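Local coordinates for protein angiogenin-1 (Salmo salar, PDB 7BFK) that probably cleaves RNA as a secreted endonuclease of the pancreatic ribonuclease family, at residues Gln5-Phe10 with Gln53-Cys58; Lys12-Gly17 with Val119-Thr124; Thr63-Gly66 with Val70-Asn73. All blocks are in the same frame, centred on the assembly; numbering follows the deposited sequence.

Interaction 1: residues Gln5-Phe10 with Gln53-Cys58; sequences QQYNHF and QVQAIC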
loop_
_atom_site.group_PDB
_atom_site.type_symbol
_atom_site.label_atom_id
_atom_site.label_comp_id
_atom_site.label_asym_id
_atom_site.label_seq_id
_atom_site.Cartn_x
_atom_site.Cartn_y
_atom_site.Cartn_z
ATOM N N GLN A 5 -10.254 6.127 10.616
ATOM C CA GLN A 5 -9.697 7.023 9.585
ATOM C C GLN A 5 -8.364 6.457 9.053
ATOM O O GLN A 5 -8.047 6.744 7.895
ATOM C CB GLN A 5 -9.550 8.433 10.142
ATOM C CG GLN A 5 -9.332 9.464 9.046
ATOM C CD GLN A 5 -10.450 9.447 8.030
ATOM O OE1 GLN A 5 -10.218 9.536 6.822
ATOM N NE2 GLN A 5 -11.678 9.308 8.512
ATOM N N GLN A 6 -7.607 5.720 9.870
ATOM C CA GLN A 6 -6.309 5.123 9.443
ATOM C C GLN A 6 -6.587 3.995 8.451
ATOM O O GLN A 6 -5.756 3.764 7.548
ATOM C CB GLN A 6 -5.470 4.691 10.641
ATOM C CG GLN A 6 -4.647 5.844 11.184
ATOM C CD GLN A 6 -3.976 5.566 12.503
ATOM O OE1 GLN A 6 -4.286 4.595 13.205
ATOM N NE2 GLN A 6 -3.063 6.453 12.866
ATOM N N TYR A 7 -7.741 3.356 8.569
ATOM C CA TYR A 7 -8.180 2.315 7.599
ATOM C C TYR A 7 -8.485 3.012 6.273
ATOM O O TYR A 7 -8.000 2.549 5.239
ATOM C CB TYR A 7 -9.364 1.510 8.122
ATOM C CG TYR A 7 -9.863 0.475 7.152
ATOM C CD1 TYR A 7 -8.975 -0.302 6.426
ATOM C CD2 TYR A 7 -11.220 0.268 6.956
ATOM C CE1 TYR A 7 -9.415 -1.253 5.526
ATOM C CE2 TYR A 7 -11.679 -0.697 6.079
ATOM C CZ TYR A 7 -10.772 -1.461 5.358
ATOM O OH TYR A 7 -11.208 -2.403 4.474
ATOM N N ASN A 8 -9.259 4.109 6.291
ATOM C CA ASN A 8 -9.555 4.885 5.057
ATOM C C ASN A 8 -8.236 5.342 4.424
ATOM O O ASN A 8 -8.094 5.272 3.190
ATOM C CB ASN A 8 -10.474 6.083 5.310
ATOM C CG ASN A 8 -11.889 5.650 5.623
ATOM O OD1 ASN A 8 -12.179 5.179 6.726
ATOM N ND2 ASN A 8 -12.767 5.785 4.641
ATOM N N HIS A 9 -7.309 5.825 5.242
ATOM C CA HIS A 9 -5.983 6.286 4.762
ATOM C C HIS A 9 -5.262 5.087 4.097
ATOM O O HIS A 9 -4.702 5.252 3.015
ATOM C CB HIS A 9 -5.188 6.892 5.914
ATOM C CG HIS A 9 -4.134 7.847 5.457
ATOM N ND1 HIS A 9 -3.592 7.795 4.181
ATOM C CD2 HIS A 9 -3.479 8.830 6.106
ATOM C CE1 HIS A 9 -2.674 8.730 4.055
ATOM N NE2 HIS A 9 -2.576 9.377 5.228
ATOM N N PHE A 10 -5.301 3.928 4.729
ATOM C CA PHE A 10 -4.659 2.681 4.216
ATOM C C PHE A 10 -5.239 2.335 2.845
ATOM O O PHE A 10 -4.471 2.122 1.903
ATOM C CB PHE A 10 -4.836 1.538 5.204
ATOM C CG PHE A 10 -4.270 0.233 4.709
ATOM C CD1 PHE A 10 -4.984 -0.565 3.834
ATOM C CD2 PHE A 10 -2.998 -0.172 5.092
ATOM C CE1 PHE A 10 -4.437 -1.746 3.347
ATOM C CE2 PHE A 10 -2.460 -1.363 4.613
ATOM C CZ PHE A 10 -3.178 -2.140 3.750
ATOM N N GLN A 53 -11.558 -7.851 1.266
ATOM C CA GLN A 53 -10.522 -8.901 1.094
ATOM C C GLN A 53 -9.296 -8.517 1.920
ATOM O O GLN A 53 -8.631 -9.407 2.471
ATOM C CB GLN A 53 -10.091 -9.048 -0.365
ATOM C CG GLN A 53 -11.218 -9.312 -1.369
ATOM C CD GLN A 53 -10.661 -9.625 -2.740
ATOM O OE1 GLN A 53 -11.079 -9.068 -3.764
ATOM N NE2 GLN A 53 -9.686 -10.526 -2.773
ATOM N N VAL A 54 -8.971 -7.233 1.961
ATOM C CA VAL A 54 -7.777 -6.752 2.704
ATOM C C VAL A 54 -8.124 -6.672 4.195
ATOM O O VAL A 54 -7.256 -7.057 5.001
ATOM C CB VAL A 54 -7.236 -5.423 2.140
ATOM C CG1 VAL A 54 -5.967 -5.001 2.856
ATOM C CG2 VAL A 54 -6.988 -5.512 0.638
ATOM N N GLN A 55 -9.334 -6.217 4.563
ATOM C CA GLN A 55 -9.725 -6.109 5.993
ATOM C C GLN A 55 -9.682 -7.520 6.599
ATOM O O GLN A 55 -9.231 -7.659 7.748
ATOM C CB GLN A 55 -11.088 -5.439 6.185
ATOM C CG GLN A 55 -11.482 -5.317 7.659
ATOM C CD GLN A 55 -12.734 -4.508 7.913
ATOM O OE1 GLN A 55 -13.666 -4.474 7.109
ATOM N NE2 GLN A 55 -12.760 -3.834 9.054
ATOM N N ALA A 56 -10.048 -8.530 5.814
ATOM C CA ALA A 56 -10.102 -9.945 6.250
ATOM C C ALA A 56 -8.725 -10.415 6.746
ATOM O O ALA A 56 -8.694 -11.346 7.557
ATOM C CB ALA A 56 -10.614 -10.813 5.121
ATOM N N ILE A 57 -7.624 -9.822 6.269
ATOM C CA ILE A 57 -6.242 -10.203 6.702
ATOM C C ILE A 57 -6.152 -10.073 8.228
ATOM O O ILE A 57 -5.418 -10.866 8.863
ATOM C CB ILE A 57 -5.170 -9.346 5.996
ATOM C CG1 ILE A 57 -5.132 -9.624 4.495
ATOM C CG2 ILE A 57 -3.802 -9.564 6.633
ATOM C CD1 ILE A 57 -4.338 -8.611 3.694
ATOM N N CYS A 58 -6.881 -9.113 8.775
ATOM C CA CYS A 58 -6.903 -8.769 10.214
ATOM C C CYS A 58 -7.923 -9.645 10.964
ATOM O O CYS A 58 -7.797 -9.741 12.177
ATOM C CB CYS A 58 -7.234 -7.292 10.405
ATOM S SG CYS A 58 -6.019 -6.146 9.684
HETATM O O HOH W 1 -13.710 -2.848 4.511
#
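Phe10 and Val54 make the apolar half of this contact: the CE1 corner of the phenyl ring lies 3.6 Å from Val54 CG1, and CZ of the same ring is 4.1 Å from that methyl. With CG anti to the backbone N (chi1 177°), the Phe10 ring reaches out from helix 5-14 toward helix 51-55. One helical turn earlier, Tyr7 extends in the same manner. Its OH comes to 3.5 Å from Gln55 CB, and the two side chains cross at about a right angle.

The polar half is indirect, since no hydrogen bond joins the segments. A water at the edge of the Tyr7 ring, in its plane, accepts from Tyr7 OH at a short 2.5 Å and donates to Gln55 OE1 at 3.1 Å. The phenol is thereby linked to an amide whose other end, NE2, donates to Lys110 O, so both ends of the Gln55 amide have partners.

The backbones stay well apart, with Tyr7 CA 8.7 Å from Gln55 CA, so the span is crossed by the Phe10 ring and the Tyr7 hydroxyl. Pro112 of strand 111-113 touches both aromatic residues, and Ile105 of strand 93-108 touches Phe10, while the Cys58-Cys107 disulfide ties the end of 53-58 to strand 93-108. An N-terminal helix seated through aromatic side chains against a later helix and the curved antiparallel sheet belongs to the pancreatic ribonuclease fold.

Interaction 2: residues Lys12-Gly17 with Val119-Thr124; sequences KQHVDG and VDIGIT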
loop_
_atom_site.group_PDB
_atom_site.type_symbol
_atom_site.label_atom_id
_atom_site.label_comp_id
_atom_site.label_asym_id
_atom_site.label_seq_id
_atom_site.Cartn_x
_atom_site.Cartn_y
_atom_site.Cartn_z
ATOM N N LYS A 12 -6.786 4.287 0.659
ATOM C CA LYS A 12 -6.399 5.340 -0.317
ATOM C C LYS A 12 -4.949 5.121 -0.765
ATOM O O LYS A 12 -4.674 5.207 -1.944
ATOM C CB LYS A 12 -6.516 6.742 0.292
ATOM C CG LYS A 12 -7.928 7.297 0.467
ATOM C CD LYS A 12 -7.925 8.560 1.346
ATOM C CE LYS A 12 -9.281 8.979 1.880
ATOM N NZ LYS A 12 -10.033 9.814 0.915
ATOM N N GLN A 13 -4.055 4.829 0.171
ATOM C CA GLN A 13 -2.611 4.637 -0.123
ATOM C C GLN A 13 -2.304 3.270 -0.780
ATOM O O GLN A 13 -1.384 3.239 -1.605
ATOM C CB GLN A 13 -1.840 4.726 1.182
ATOM C CG GLN A 13 -0.342 4.649 1.010
ATOM C CD GLN A 13 0.335 5.288 2.193
ATOM O OE1 GLN A 13 0.999 4.632 2.985
ATOM N NE2 GLN A 13 0.105 6.580 2.348
ATOM N N HIS A 14 -3.031 2.190 -0.454
ATOM C CA HIS A 14 -2.593 0.820 -0.836
ATOM C C HIS A 14 -3.652 -0.076 -1.477
ATOM O O HIS A 14 -3.278 -1.214 -1.771
ATOM C CB HIS A 14 -2.061 0.085 0.402
ATOM C CG HIS A 14 -0.837 0.700 0.979
ATOM N ND1 HIS A 14 0.361 0.708 0.306
ATOM C CD2 HIS A 14 -0.601 1.287 2.167
ATOM C CE1 HIS A 14 1.258 1.334 1.029
ATOM N NE2 HIS A 14 0.699 1.686 2.172
ATOM N N VAL A 15 -4.909 0.331 -1.663
ATOM C CA VAL A 15 -5.906 -0.625 -2.232
ATOM C C VAL A 15 -6.547 -0.016 -3.498
ATOM O O VAL A 15 -7.270 0.992 -3.365
ATOM C CB VAL A 15 -6.938 -1.049 -1.170
ATOM C CG1 VAL A 15 -7.966 -2.016 -1.714
ATOM C CG2 VAL A 15 -6.265 -1.635 0.072
ATOM N N ASP A 16 -6.291 -0.613 -4.674
ATOM C CA ASP A 16 -6.852 -0.162 -5.983
ATOM C C ASP A 16 -6.976 -1.348 -6.951
ATOM O O ASP A 16 -5.970 -1.728 -7.608
ATOM C CB ASP A 16 -6.039 0.988 -6.584
ATOM C CG ASP A 16 -6.581 1.480 -7.920
ATOM O OD1 ASP A 16 -7.692 1.059 -8.301
ATOM O OD2 ASP A 16 -5.883 2.259 -8.564
ATOM N N GLY A 17 -8.186 -1.894 -7.048
ATOM C CA GLY A 17 -8.530 -3.029 -7.919
ATOM C C GLY A 17 -8.242 -2.751 -9.389
ATOM O O GLY A 17 -8.054 -3.707 -10.110
ATOM N N VAL A 119 6.185 4.746 5.027
ATOM C CA VAL A 119 6.706 3.396 4.672
ATOM C C VAL A 119 5.707 2.771 3.692
ATOM O O VAL A 119 4.935 3.505 3.050
ATOM C CB VAL A 119 7.017 2.501 5.894
ATOM C CG1 VAL A 119 7.611 1.148 5.484
ATOM C CG2 VAL A 119 7.966 3.190 6.868
ATOM N N ASP A 120 5.710 1.464 3.582
ATOM C CA ASP A 120 4.912 0.768 2.561
ATOM C C ASP A 120 4.501 -0.581 3.147
ATOM O O ASP A 120 5.077 -1.014 4.164
ATOM C CB ASP A 120 5.779 0.648 1.299
ATOM C CG ASP A 120 5.099 0.133 0.059
ATOM O OD1 ASP A 120 3.847 0.176 0.024
ATOM O OD2 ASP A 120 5.842 -0.320 -0.880
ATOM N N ILE A 121 3.561 -1.248 2.516
ATOM C CA ILE A 121 3.207 -2.617 2.936
ATOM C C ILE A 121 4.359 -3.512 2.488
ATOM O O ILE A 121 5.167 -3.066 1.649
ATOM C CB ILE A 121 1.859 -3.037 2.346
ATOM C CG1 ILE A 121 1.893 -3.006 0.827
ATOM C CG2 ILE A 121 0.744 -2.139 2.896
ATOM C CD1 ILE A 121 0.741 -3.736 0.204
ATOM N N GLY A 122 4.421 -4.707 3.041
ATOM C CA GLY A 122 5.446 -5.701 2.697
ATOM C C GLY A 122 4.887 -6.721 1.747
ATOM O O GLY A 122 3.640 -6.789 1.584
ATOM N N ILE A 123 5.777 -7.477 1.114
ATOM C CA ILE A 123 5.429 -8.580 0.193
ATOM C C ILE A 123 6.347 -9.741 0.535
ATOM O O ILE A 123 7.530 -9.491 0.973
ATOM C CB ILE A 123 5.545 -8.176 -1.290
ATOM C CG1 ILE A 123 6.935 -7.637 -1.634
ATOM C CG2 ILE A 123 4.456 -7.204 -1.669
ATOM C CD1 ILE A 123 7.143 -7.402 -3.136
ATOM N N THR A 124 5.844 -10.955 0.377
ATOM C CA THR A 124 6.628 -12.178 0.629
ATOM C C THR A 124 6.032 -13.373 -0.123
ATOM O O THR A 124 4.803 -13.363 -0.388
ATOM C CB THR A 124 6.713 -12.455 2.127
ATOM O OG1 THR A 124 7.503 -13.638 2.269
ATOM C CG2 THR A 124 5.356 -12.620 2.774
#
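Ile121 CG2 sits over the imidazole face of His14 where, in this pancreatic ribonuclease fold, the C-terminal segment returns to the N-terminal helix. The packing is tightest at the ring. That methyl, Ile121 CG2, is 3.7 Å from the His14 ring centroid and 6° off the normal, a CH-pi contact over the centre of the face. Gln13 CG covers the opposite face, 3.3 Å above the plane and nearer the rim. With Ile121 CG1 between backbone N and carbonyl carbon, CG2 is the branch presented to the ring. At the imidazole edge, Asp120 OD1 lies 3.0 Å from His14 CE1, with carboxylate and ring planes only 18° apart. His14 ND1 is fixed by a hydrogen bond to Thr45 O, and Asp120 OD2 makes a salt bridge with Lys43 NZ and a hydrogen bond with Thr45 OG1. Were His14 replaced by an alanine, Thr45 O would probably lose its donor and the Ile121 methyl would face a gap where the ring had been.

The Val119 side is looser: its exposed side chain points away, and Gln13 OE1 comes no closer than 4.1 Å to Val119 O. Family members carry a catalytic histidine on the N-terminal helix, and His14 is probably its counterpart; a C-terminal segment laid against it is consistent with the auto-inhibition reported for this enzyme. Beside the ring, Ile121 N makes a weak hydrogen bond to Asp120 OD1, 2.9 Å long and bent to 130°.

Interaction 3: residues Thr63-Gly66 with Val70-Asn73; sequences TLKG and VQSN
Thr63 and Asn73 meet at about a right angle, and the hydroxyl of the first donates to the carbonyl of the second: Thr63 OG1 to Asn73 OD1 is 2.8 Å. The donor lies in the plane of the amide carbonyl and on a lone pair, with a C=O...donor angle of 139°. Thr63 OG1, anti to its carbonyl carbon (chi1 -73°), is thus turned back to the N-terminal side of its own residue, where Asn73 stands.

The two backbones form an antiparallel beta hairpin, strands 62-64 and 69-72. Thr63 and Gln71 form its hydrogen-bonded pair, Thr63 N to Gln71 O at 2.7 Å and Gln71 N to Thr63 O at 2.9 Å. Leu64 and Val70 are the non-hydrogen-bonded pair.

Leu64 and Val70 share the other face of the sheet, their chains slanting past one another with Leu64 CD2 3.9 Å from Val70 CG2. On the Thr63 and Gln71 face, Lys65 bends at chi3 and chi4 and brings CD to 3.9 Å from Gln71 CB. Its ammonium makes a weak hydrogen bond, Lys65 NZ to Gln71 OE1 at 3.4 Å, with the otherwise extended glutamine.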
loop_
_atom_site.group_PDB
_atom_site.type_symbol
_atom_site.label_atom_id
_atom_site.label_comp_id
_atom_site.label_asym_id
_atom_site.label_seq_id
_atom_site.Cartn_x
_atom_site.Cartn_y
_atom_site.Cartn_z
ATOM N N THR A 63 -1.724 -14.369 9.091
ATOM C CA THR A 63 -0.843 -14.966 10.105
ATOM C C THR A 63 -0.166 -13.841 10.887
ATOM O O THR A 63 0.510 -12.981 10.264
ATOM C CB THR A 63 0.143 -15.942 9.456
ATOM O OG1 THR A 63 -0.604 -17.107 9.078
ATOM C CG2 THR A 63 1.273 -16.310 10.388
ATOM N N LEU A 64 -0.377 -13.810 12.198
ATOM C CA LEU A 64 0.286 -12.849 13.106
ATOM C C LEU A 64 1.778 -13.134 13.066
ATOM O O LEU A 64 2.127 -14.283 13.313
ATOM C CB LEU A 64 -0.244 -13.037 14.532
ATOM C CG LEU A 64 -1.572 -12.368 14.850
ATOM C CD1 LEU A 64 -2.110 -12.870 16.181
ATOM C CD2 LEU A 64 -1.418 -10.854 14.870
ATOM N N LYS A 65 2.607 -12.134 12.753
ATOM C CA LYS A 65 4.093 -12.246 12.749
ATOM C C LYS A 65 4.630 -11.596 14.026
ATOM O O LYS A 65 4.628 -12.255 15.064
ATOM C CB LYS A 65 4.718 -11.556 11.538
ATOM C CG LYS A 65 4.328 -12.116 10.181
ATOM C CD LYS A 65 4.957 -11.357 9.033
ATOM C CE LYS A 65 6.447 -11.587 8.908
ATOM N NZ LYS A 65 6.739 -12.981 8.508
ATOM N N GLY A 66 5.062 -10.339 13.947
ATOM C CA GLY A 66 5.609 -9.600 15.100
ATOM C C GLY A 66 5.444 -8.106 14.935
ATOM O O GLY A 66 5.537 -7.627 13.785
ATOM N N VAL A 70 0.929 -8.523 10.188
ATOM C CA VAL A 70 0.131 -9.700 9.787
ATOM C C VAL A 70 0.412 -9.965 8.312
ATOM O O VAL A 70 0.388 -9.004 7.513
ATOM C CB VAL A 70 -1.359 -9.458 10.063
ATOM C CG1 VAL A 70 -2.176 -10.714 9.836
ATOM C CG2 VAL A 70 -1.576 -8.922 11.474
ATOM N N GLN A 71 0.706 -11.213 7.985
ATOM C CA GLN A 71 0.954 -11.683 6.609
ATOM C C GLN A 71 -0.330 -12.330 6.112
ATOM O O GLN A 71 -0.871 -13.195 6.821
ATOM C CB GLN A 71 2.150 -12.628 6.625
ATOM C CG GLN A 71 2.385 -13.377 5.336
ATOM C CD GLN A 71 3.633 -14.210 5.425
ATOM O OE1 GLN A 71 4.681 -13.746 5.866
ATOM N NE2 GLN A 71 3.536 -15.439 4.958
ATOM N N SER A 72 -0.832 -11.912 4.961
ATOM C CA SER A 72 -2.039 -12.507 4.358
ATOM C C SER A 72 -1.779 -14.002 4.089
ATOM O O SER A 72 -0.640 -14.380 3.705
ATOM C CB SER A 72 -2.457 -11.753 3.107
ATOM O OG SER A 72 -1.500 -11.932 2.096
ATOM N N ASN A 73 -2.793 -14.836 4.303
ATOM C CA ASN A 73 -2.695 -16.297 4.095
ATOM C C ASN A 73 -2.858 -16.596 2.609
ATOM O O ASN A 73 -2.432 -17.669 2.175
ATOM C CB ASN A 73 -3.707 -17.039 4.963
ATOM C CG ASN A 73 -3.342 -16.987 6.422
ATOM O OD1 ASN A 73 -2.172 -16.848 6.770
ATOM N ND2 ASN A 73 -4.337 -17.109 7.281
#

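From the N terminus, helix 5-14 supplies first segment 5-10 and then 12-17. Interaction 1 closes a loop of 42 residues by bringing 53-58 against the helix. Interaction 2 closes a far longer one, of 101 residues, at the chain's C-terminal end. The two cross, since their segments alternate, and they meet physically: Phe10 CE2 is 3.7 Å from Ile121 CG2. Interaction 3, a short hairpin closing a turn of just three residues, opens after interaction 1 has closed and is nested within the loop of interaction 2. Ile57 touches Val70 and Ser72, connecting 1 with 3. Thr124 CG2 approaches Gln71 OE1, so hairpin and C-terminal strand also adjoin at the shared antiparallel sheet.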